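Local coordinates for protein homoprotocatechuate 2,3-dioxygenase (Brevibacterium fuscum, PDB 4Z6M) that probably cleaves the aromatic ring of homoprotocatechuate next to its paired hydroxyls, using molecular oxygen and an iron(II) ion held by two histidines and a glutamate, at residues G69-M77 with E307-D315; Y94-R103 with A115-Y126. The protein carries 1 engineered substitution. All blocks are in the same frame, centred on the assembly; numbering follows the deposited sequence.

Interaction 1: residues G69-M77 with E307-D315; sequences GPVAALKAM and EASKVLDLD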
loop_
_atom_site.group_PDB
_atom_site.type_symbol
_atom_site.label_atom_id
_atom_site.label_comp_id
_atom_site.label_asym_id
_atom_site.label_seq_id
_atom_site.Cartn_x
_atom_site.Cartn_y
_atom_site.Cartn_z
ATOM N N GLY A 69 16.016 -29.836 -19.570
ATOM C CA GLY A 69 17.275 -30.257 -20.157
ATOM C C GLY A 69 18.261 -30.713 -19.114
ATOM O O GLY A 69 17.959 -30.712 -17.935
ATOM N N PRO A 70 19.452 -31.145 -19.551
ATOM C CA PRO A 70 20.354 -31.800 -18.621
ATOM C C PRO A 70 21.132 -30.861 -17.705
ATOM O O PRO A 70 21.494 -31.260 -16.590
ATOM C CB PRO A 70 21.304 -32.572 -19.551
ATOM C CG PRO A 70 21.243 -31.848 -20.865
ATOM C CD PRO A 70 19.842 -31.335 -20.960
ATOM N N VAL A 71 21.364 -29.634 -18.171
ATOM C CA VAL A 71 22.172 -28.661 -17.455
ATOM C C VAL A 71 21.388 -27.350 -17.420
ATOM O O VAL A 71 21.101 -26.742 -18.458
ATOM C CB VAL A 71 23.551 -28.439 -18.112
ATOM C CG1 VAL A 71 24.356 -27.375 -17.371
ATOM C CG2 VAL A 71 24.327 -29.748 -18.132
ATOM N N ALA A 72 21.070 -26.902 -16.215
ATOM C CA ALA A 72 20.379 -25.624 -16.045
ATOM C C ALA A 72 21.211 -24.454 -16.556
ATOM O O ALA A 72 22.409 -24.359 -16.260
ATOM C CB ALA A 72 20.051 -25.405 -14.584
ATOM N N ALA A 73 20.592 -23.596 -17.355
ATOM C CA ALA A 73 21.304 -22.556 -18.104
ATOM C C ALA A 73 20.320 -21.624 -18.784
ATOM O O ALA A 73 19.163 -22.011 -19.008
ATOM C CB ALA A 73 22.224 -23.173 -19.144
ATOM N N LEU A 74 20.766 -20.417 -19.131
ATOM C CA LEU A 74 20.026 -19.572 -20.066
ATOM C C LEU A 74 20.181 -20.123 -21.490
ATOM O O LEU A 74 21.303 -20.284 -21.962
ATOM C CB LEU A 74 20.568 -18.147 -20.013
ATOM C CG LEU A 74 19.975 -17.197 -21.077
ATOM C CD1 LEU A 74 18.523 -16.840 -20.766
ATOM C CD2 LEU A 74 20.809 -15.949 -21.243
ATOM N N LYS A 75 19.060 -20.426 -22.151
ATOM C CA LYS A 75 19.080 -20.820 -23.564
ATOM C C LYS A 75 18.943 -19.635 -24.510
ATOM O O LYS A 75 19.594 -19.599 -25.558
ATOM C CB LYS A 75 17.996 -21.883 -23.843
ATOM C CG LYS A 75 18.032 -22.468 -25.234
ATOM C CD LYS A 75 17.292 -23.782 -25.328
ATOM C CE LYS A 75 17.323 -24.266 -26.775
ATOM N NZ LYS A 75 17.130 -25.730 -26.871
ATOM N N ALA A 76 18.128 -18.637 -24.127
ATOM C CA ALA A 76 17.978 -17.441 -24.958
ATOM C C ALA A 76 17.374 -16.322 -24.151
ATOM O O ALA A 76 16.461 -16.544 -23.346
ATOM C CB ALA A 76 17.090 -17.708 -26.150
ATOM N N MET A 77 17.898 -15.122 -24.378
ATOM C CA MET A 77 17.268 -13.897 -23.900
ATOM C C MET A 77 16.778 -13.133 -25.103
ATOM O O MET A 77 17.545 -12.842 -26.015
ATOM C CB MET A 77 18.239 -13.086 -23.017
ATOM C CG MET A 77 19.624 -12.919 -23.539
ATOM S SD MET A 77 20.851 -12.414 -22.297
ATOM C CE MET A 77 20.001 -11.320 -21.386
ATOM N N GLU A 307 27.599 -15.726 -7.681
ATOM C CA GLU A 307 26.777 -16.770 -8.309
ATOM C C GLU A 307 25.952 -16.206 -9.443
ATOM O O GLU A 307 25.409 -15.102 -9.325
ATOM C CB GLU A 307 25.856 -17.426 -7.297
ATOM C CG GLU A 307 26.560 -17.880 -6.050
ATOM C CD GLU A 307 27.705 -18.827 -6.361
ATOM O OE1 GLU A 307 27.410 -19.897 -6.924
ATOM O OE2 GLU A 307 28.880 -18.513 -6.057
ATOM N N ALA A 308 25.867 -16.963 -10.527
ATOM C CA ALA A 308 25.054 -16.594 -11.691
ATOM C C ALA A 308 24.907 -17.828 -12.576
ATOM O O ALA A 308 25.666 -18.785 -12.442
ATOM C CB ALA A 308 25.678 -15.429 -12.469
ATOM N N SER A 309 23.955 -17.795 -13.497
ATOM C CA SER A 309 23.632 -18.965 -14.306
ATOM C C SER A 309 24.529 -19.116 -15.533
ATOM O O SER A 309 24.862 -18.149 -16.196
ATOM C CB SER A 309 22.183 -18.902 -14.775
ATOM O OG SER A 309 21.277 -18.851 -13.676
ATOM N N LYS A 310 24.836 -20.370 -15.881
ATOM C CA LYS A 310 25.447 -20.704 -17.157
ATOM C C LYS A 310 24.595 -20.212 -18.316
ATOM O O LYS A 310 23.361 -20.090 -18.168
ATOM C CB LYS A 310 25.608 -22.219 -17.256
ATOM C CG LYS A 310 26.482 -22.827 -16.169
ATOM C CD LYS A 310 26.363 -24.355 -16.108
ATOM C CE LYS A 310 26.895 -24.902 -14.794
ATOM N NZ LYS A 310 26.882 -26.388 -14.764
ATOM N N VAL A 311 25.217 -19.967 -19.469
ATOM C CA VAL A 311 24.480 -19.684 -20.686
ATOM C C VAL A 311 24.891 -20.675 -21.767
ATOM O O VAL A 311 26.016 -21.149 -21.789
ATOM C CB VAL A 311 24.625 -18.228 -21.194
ATOM C CG1 VAL A 311 24.467 -17.254 -20.037
ATOM C CG2 VAL A 311 25.907 -17.977 -21.955
ATOM N N LEU A 312 23.968 -20.956 -22.676
ATOM C CA LEU A 312 24.225 -21.899 -23.769
ATOM C C LEU A 312 24.580 -21.184 -25.052
ATOM O O LEU A 312 24.143 -20.064 -25.296
ATOM C CB LEU A 312 23.008 -22.784 -24.026
ATOM C CG LEU A 312 22.490 -23.557 -22.805
ATOM C CD1 LEU A 312 21.342 -24.471 -23.192
ATOM C CD2 LEU A 312 23.597 -24.361 -22.128
ATOM N N ASP A 313 25.393 -21.858 -25.874
ATOM C CA ASP A 313 25.565 -21.475 -27.256
ATOM C C ASP A 313 24.424 -22.054 -28.115
ATOM O O ASP A 313 23.489 -22.685 -27.589
ATOM C CB ASP A 313 26.983 -21.902 -27.726
ATOM C CG ASP A 313 27.167 -23.410 -27.856
ATOM O OD1 ASP A 313 26.180 -24.175 -27.969
ATOM O OD2 ASP A 313 28.351 -23.847 -27.817
ATOM N N LEU A 314 24.468 -21.826 -29.426
ATOM C CA LEU A 314 23.356 -22.191 -30.287
ATOM C C LEU A 314 23.263 -23.696 -30.562
ATOM O O LEU A 314 22.277 -24.161 -31.150
ATOM C CB LEU A 314 23.429 -21.408 -31.597
ATOM C CG LEU A 314 23.195 -19.905 -31.470
ATOM C CD1 LEU A 314 23.192 -19.260 -32.845
ATOM C CD2 LEU A 314 21.911 -19.569 -30.722
ATOM N N ASP A 315 24.293 -24.442 -30.164
ATOM C CA ASP A 315 24.278 -25.914 -30.203
ATOM C C ASP A 315 23.833 -26.557 -28.884
ATOM O O ASP A 315 23.781 -27.785 -28.764
ATOM C CB ASP A 315 25.677 -26.443 -30.513
ATOM C CG ASP A 315 26.193 -25.973 -31.829
ATOM O OD1 ASP A 315 25.453 -26.048 -32.822
ATOM O OD2 ASP A 315 27.350 -25.510 -31.863
HETATM O O HOH W 1 23.079 -22.327 -14.548
HETATM O O HOH W 2 23.836 -25.788 -14.342
HETATM O O HOH W 3 20.901 -21.510 -27.078
#
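L74 binds the residues either side of V311: its N gives a 2.8 Å hydrogen bond to K310 O, and its O accepts one of 2.8 Å from L312 N. The second bond runs nearly along the C=O axis; the first has its donor tilted 20° from the carbonyl plane. This is a single beta bridge, in which the otherwise irregular 307-315 pairs for one step with the first residues of strand 73-81.

Waters extend the join at both ends. One donates to A72 O and accepts from K310 N, while another donates to K75 O and to D313 O.

With CG anti to its carbonyl carbon (chi1 -55°), L312 brings CD2 to A73 CB, a tight 3.5 Å. V311 and L74 lie side by side, V311 CG1 being 4.0 Å from L74 CB. Further out, the extended chain of K310 crosses V71 at about a right angle, its CD 3.8 Å from V71 CG1.

Strand 73-81 lies between 15-25 and 125-129 in the sheet, and V24 of 15-25 touches both K75 and L312. Beyond V311 lie P210 and Q319, while S309 OG is hydrogen-bonded to H264 ND1, just before strand 265-270 of the second sheet.

Interaction 2: residues Y94-R103 with A115-Y126; sequences YQELGCRTER and ALRVEDPLGFPY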
loop_
_atom_site.group_PDB
_atom_site.type_symbol
_atom_site.label_atom_id
_atom_site.label_comp_id
_atom_site.label_asym_id
_atom_site.label_seq_id
_atom_site.Cartn_x
_atom_site.Cartn_y
_atom_site.Cartn_z
ATOM N N TYR A 94 24.493 -8.616 -37.000
ATOM C CA TYR A 94 25.313 -9.607 -36.328
ATOM C C TYR A 94 26.243 -10.366 -37.283
ATOM O O TYR A 94 27.335 -10.755 -36.886
ATOM C CB TYR A 94 24.460 -10.553 -35.483
ATOM C CG TYR A 94 24.072 -9.903 -34.156
ATOM C CD1 TYR A 94 24.966 -9.888 -33.093
ATOM C CD2 TYR A 94 22.857 -9.231 -34.000
ATOM C CE1 TYR A 94 24.644 -9.273 -31.897
ATOM C CE2 TYR A 94 22.531 -8.617 -32.812
ATOM C CZ TYR A 94 23.413 -8.647 -31.766
ATOM O OH TYR A 94 23.048 -8.034 -30.595
ATOM N N GLN A 95 25.831 -10.529 -38.540
ATOM C CA GLN A 95 26.732 -11.096 -39.541
ATOM C C GLN A 95 27.913 -10.162 -39.784
ATOM O O GLN A 95 29.052 -10.618 -39.888
ATOM C CB GLN A 95 25.977 -11.450 -40.821
ATOM C CG GLN A 95 25.160 -12.715 -40.605
ATOM C CD GLN A 95 24.270 -13.089 -41.779
ATOM O OE1 GLN A 95 23.948 -12.259 -42.643
ATOM N NE2 GLN A 95 23.846 -14.348 -41.804
ATOM N N GLU A 96 27.659 -8.853 -39.809
ATOM C CA GLU A 96 28.757 -7.904 -39.943
ATOM C C GLU A 96 29.709 -7.923 -38.748
ATOM O O GLU A 96 30.921 -7.765 -38.923
ATOM C CB GLU A 96 28.262 -6.493 -40.220
ATOM C CG GLU A 96 29.419 -5.559 -40.555
ATOM C CD GLU A 96 29.009 -4.160 -40.932
ATOM O OE1 GLU A 96 27.830 -3.949 -41.311
ATOM O OE2 GLU A 96 29.900 -3.268 -40.848
ATOM N N LEU A 97 29.174 -8.139 -37.544
ATOM C CA LEU A 97 30.007 -8.354 -36.351
ATOM C C LEU A 97 30.764 -9.682 -36.305
ATOM O O LEU A 97 31.563 -9.906 -35.397
ATOM C CB LEU A 97 29.155 -8.254 -35.082
ATOM C CG LEU A 97 28.580 -6.875 -34.745
ATOM C CD1 LEU A 97 27.576 -6.973 -33.604
ATOM C CD2 LEU A 97 29.700 -5.892 -34.425
ATOM N N GLY A 98 30.496 -10.573 -37.252
ATOM C CA GLY A 98 31.169 -11.867 -37.312
ATOM C C GLY A 98 30.641 -12.877 -36.322
ATOM O O GLY A 98 31.370 -13.809 -35.929
ATOM N N CYS A 99 29.378 -12.706 -35.920
ATOM C CA CYS A 99 28.790 -13.577 -34.927
ATOM C C CYS A 99 28.027 -14.679 -35.620
ATOM O O CYS A 99 27.459 -14.494 -36.714
ATOM C CB CYS A 99 27.833 -12.802 -34.036
ATOM S SG CYS A 99 28.637 -11.596 -32.970
ATOM N N ARG A 100 27.995 -15.825 -34.972
ATOM C CA ARG A 100 27.113 -16.883 -35.408
ATOM C C ARG A 100 25.643 -16.495 -35.264
ATOM O O ARG A 100 25.264 -15.970 -34.232
ATOM C CB ARG A 100 27.375 -18.126 -34.616
ATOM C CG ARG A 100 26.524 -19.271 -35.096
ATOM C CD ARG A 100 26.843 -20.464 -34.251
ATOM N NE ARG A 100 26.098 -21.646 -34.655
ATOM C CZ ARG A 100 26.103 -22.767 -33.951
ATOM N NH1 ARG A 100 26.801 -22.836 -32.814
ATOM N NH2 ARG A 100 25.414 -23.813 -34.382
ATOM N N THR A 101 24.868 -16.787 -36.316
ATOM C CA THR A 101 23.459 -16.496 -36.357
ATOM C C THR A 101 22.705 -17.738 -36.799
ATOM O O THR A 101 23.225 -18.580 -37.534
ATOM C CB THR A 101 23.146 -15.320 -37.296
ATOM O OG1 THR A 101 23.462 -15.656 -38.649
ATOM C CG2 THR A 101 23.950 -14.089 -36.904
ATOM N N GLU A 102 21.453 -17.826 -36.357
ATOM C CA GLU A 102 20.549 -18.861 -36.815
ATOM C C GLU A 102 19.152 -18.259 -36.930
ATOM O O GLU A 102 18.654 -17.674 -35.970
ATOM C CB GLU A 102 20.526 -20.048 -35.844
ATOM C CG GLU A 102 19.604 -21.149 -36.343
ATOM C CD GLU A 102 19.620 -22.422 -35.517
ATOM O OE1 GLU A 102 20.421 -22.505 -34.546
ATOM O OE2 GLU A 102 18.812 -23.332 -35.854
ATOM N N ARG A 103 18.555 -18.413 -38.111
ATOM C CA ARG A 103 17.259 -17.803 -38.419
ATOM C C ARG A 103 16.225 -18.913 -38.636
ATOM O O ARG A 103 16.454 -19.824 -39.449
ATOM C CB ARG A 103 17.403 -16.974 -39.699
ATOM C CG ARG A 103 16.135 -16.319 -40.207
ATOM C CD ARG A 103 15.935 -15.003 -39.523
ATOM N NE ARG A 103 14.851 -14.188 -40.068
ATOM C CZ ARG A 103 14.971 -13.141 -40.885
ATOM N NH1 ARG A 103 16.145 -12.746 -41.358
ATOM N NH2 ARG A 103 13.886 -12.469 -41.237
ATOM N N ALA A 115 12.296 -15.639 -36.270
ATOM C CA ALA A 115 13.180 -15.295 -35.158
ATOM C C ALA A 115 14.631 -15.526 -35.534
ATOM O O ALA A 115 14.950 -16.487 -36.227
ATOM C CB ALA A 115 12.837 -16.092 -33.913
ATOM N N LEU A 116 15.493 -14.639 -35.046
ATOM C CA LEU A 116 16.944 -14.775 -35.187
ATOM C C LEU A 116 17.545 -14.995 -33.813
ATOM O O LEU A 116 17.353 -14.159 -32.922
ATOM C CB LEU A 116 17.517 -13.502 -35.787
ATOM C CG LEU A 116 19.039 -13.496 -35.944
ATOM C CD1 LEU A 116 19.413 -14.309 -37.173
ATOM C CD2 LEU A 116 19.561 -12.082 -36.018
ATOM N N ARG A 117 18.310 -16.069 -33.657
ATOM C CA ARG A 117 19.168 -16.212 -32.498
ATOM C C ARG A 117 20.608 -16.032 -32.897
ATOM O O ARG A 117 21.011 -16.397 -34.019
ATOM C CB ARG A 117 18.947 -17.553 -31.809
ATOM C CG ARG A 117 17.614 -17.573 -31.075
ATOM C CD ARG A 117 17.397 -18.802 -30.219
ATOM N NE ARG A 117 16.093 -18.709 -29.572
ATOM C CZ ARG A 117 15.650 -19.522 -28.615
ATOM N NH1 ARG A 117 16.384 -20.540 -28.185
ATOM N NH2 ARG A 117 14.447 -19.311 -28.079
ATOM N N VAL A 118 21.372 -15.439 -31.978
ATOM C CA VAL A 118 22.771 -15.124 -32.232
ATOM C C VAL A 118 23.595 -15.472 -31.013
ATOM O O VAL A 118 23.098 -15.410 -29.894
ATOM C CB VAL A 118 22.978 -13.659 -32.626
ATOM C CG1 VAL A 118 22.067 -13.270 -33.764
ATOM C CG2 VAL A 118 22.748 -12.729 -31.460
ATOM N N GLU A 119 24.845 -15.876 -31.239
ATOM C CA GLU A 119 25.863 -15.865 -30.193
ATOM C C GLU A 119 26.564 -14.521 -30.247
ATOM O O GLU A 119 27.365 -14.263 -31.152
ATOM C CB GLU A 119 26.876 -16.998 -30.404
ATOM C CG GLU A 119 26.281 -18.368 -30.203
ATOM C CD GLU A 119 27.200 -19.518 -30.617
ATOM O OE1 GLU A 119 28.424 -19.292 -30.808
ATOM O OE2 GLU A 119 26.674 -20.655 -30.755
ATOM N N ASP A 120 26.223 -13.639 -29.312
ATOM C CA ASP A 120 26.603 -12.237 -29.465
ATOM C C ASP A 120 28.072 -12.055 -29.065
ATOM O O ASP A 120 28.725 -13.019 -28.612
ATOM C CB ASP A 120 25.618 -11.305 -28.752
ATOM C CG ASP A 120 25.985 -10.972 -27.316
ATOM O OD1 ASP A 120 26.789 -11.653 -26.635
ATOM O OD2 ASP A 120 25.389 -9.970 -26.848
ATOM N N PRO A 121 28.623 -10.850 -29.273
ATOM C CA PRO A 121 30.064 -10.649 -29.002
ATOM C C PRO A 121 30.522 -10.891 -27.555
ATOM O O PRO A 121 31.731 -11.056 -27.299
ATOM C CB PRO A 121 30.281 -9.191 -29.384
ATOM C CG PRO A 121 29.221 -8.889 -30.375
ATOM C CD PRO A 121 28.033 -9.675 -29.935
ATOM N N LEU A 122 29.581 -10.880 -26.619
ATOM C CA LEU A 122 29.864 -11.194 -25.222
ATOM C C LEU A 122 29.564 -12.632 -24.856
ATOM O O LEU A 122 29.651 -13.014 -23.686
ATOM C CB LEU A 122 29.085 -10.253 -24.282
ATOM C CG LEU A 122 29.269 -8.751 -24.528
ATOM C CD1 LEU A 122 28.423 -7.942 -23.544
ATOM C CD2 LEU A 122 30.741 -8.351 -24.463
ATOM N N GLY A 123 29.165 -13.429 -25.844
ATOM C CA GLY A 123 28.903 -14.853 -25.622
ATOM C C GLY A 123 27.478 -15.200 -25.237
ATOM O O GLY A 123 27.211 -16.336 -24.840
ATOM N N PHE A 124 26.563 -14.232 -25.338
ATOM C CA PHE A 124 25.198 -14.438 -24.878
ATOM C C PHE A 124 24.289 -14.829 -26.032
ATOM O O PHE A 124 24.421 -14.318 -27.139
ATOM C CB PHE A 124 24.647 -13.192 -24.181
ATOM C CG PHE A 124 25.213 -12.978 -22.829
ATOM C CD1 PHE A 124 26.397 -12.283 -22.682
ATOM C CD2 PHE A 124 24.590 -13.478 -21.701
ATOM C CE1 PHE A 124 26.944 -12.092 -21.429
ATOM C CE2 PHE A 124 25.138 -13.298 -20.450
ATOM C CZ PHE A 124 26.312 -12.584 -20.316
ATOM N N PRO A 125 23.324 -15.719 -25.751
ATOM C CA PRO A 125 22.358 -16.154 -26.754
ATOM C C PRO A 125 21.208 -15.152 -26.785
ATOM O O PRO A 125 20.254 -15.264 -26.001
ATOM C CB PRO A 125 21.927 -17.529 -26.250
ATOM C CG PRO A 125 22.087 -17.458 -24.778
ATOM C CD PRO A 125 23.243 -16.522 -24.517
ATOM N N TYR A 126 21.297 -14.195 -27.688
ATOM C CA TYR A 126 20.225 -13.222 -27.897
ATOM C C TYR A 126 19.256 -13.730 -28.955
ATOM O O TYR A 126 19.683 -14.323 -29.948
ATOM C CB TYR A 126 20.794 -11.882 -28.349
ATOM C CG TYR A 126 21.288 -10.918 -27.281
ATOM C CD1 TYR A 126 21.457 -11.278 -25.945
ATOM C CD2 TYR A 126 21.519 -9.601 -27.628
ATOM C CE1 TYR A 126 21.849 -10.328 -24.992
ATOM C CE2 TYR A 126 21.917 -8.656 -26.689
ATOM C CZ TYR A 126 22.088 -9.025 -25.374
ATOM O OH TYR A 126 22.440 -8.076 -24.444
HETATM O O HOH W 4 29.459 -15.700 -32.416
#
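E119 OE2 is gripped from two directions: R100 NH1 forms a salt bridge to it at 3.0 Å, though as a hydrogen bond this is weak and bent, and L314 N probably donates to it. With CG anti to the backbone N (chi1 -177°) and the chain extended, R100 carries CD past the same oxygen and NH1 on to it; the guanidinium is turned 74° from the carboxylate, and its NH2 is taken by D315.

Behind this pair strands 101-104 and 115-119 form an antiparallel hairpin. E102 and R117 are the hydrogen-bonded pair, each N to the other's O at 2.8 Å. T101 with V118 and R103 with L116 are non-hydrogen-bonded pairs. E119 N to R100 O adds another rung, beyond which a water bridges R100 N and E119 O.

Y94, from the last turn of helix 84-96, covers the face carrying V118. V118 CG2 sits 3.9 Å from the ring centroid, 9° off the normal, a CH-pi contact, while P121 CD meets the ring's edge in plane. C99 SG packs 3.6 Å from P121 CD.

D120 opens a type I turn to G123; its OD1 accepts from L122 N, an Asx turn, and from F124 N on the opposite face of the carboxylate, leading into strand 125-129.

The hairpin supplies the second and third strands of the beta-alpha-beta-beta-beta module from 73-81 to 125-129, as in the vicinal oxygen chelate fold: 101-104 is an outermost strand within this chain, helix 84-96 lies against L116 and R103, and helix 163-172 covers P121 and Y126.

Interactions 1 and 2 have centres 15 Å apart and share one sheet, where strand 73-81 lies beside 125-129. K75 O packs against P125 CB at 3.2 Å. The end of 307-315 then reaches the hairpin: D315 OD1 is 2.7 Å from R100 NH2 in a salt bridge, and L314 N is 2.8 Å from E119 OE2, probably a hydrogen bond. Neither contact supplies an iron ligand; the side chains of L74 and Y126 are each about 14 Å from the iron(II), which H155, H214 and E267 bind. Segments 69-77 and 115-126 both reach strand 152-160, which bears H155: M77 touches F156 and Q158, and Y126 OH is hydrogen-bonded to Q158 OE1.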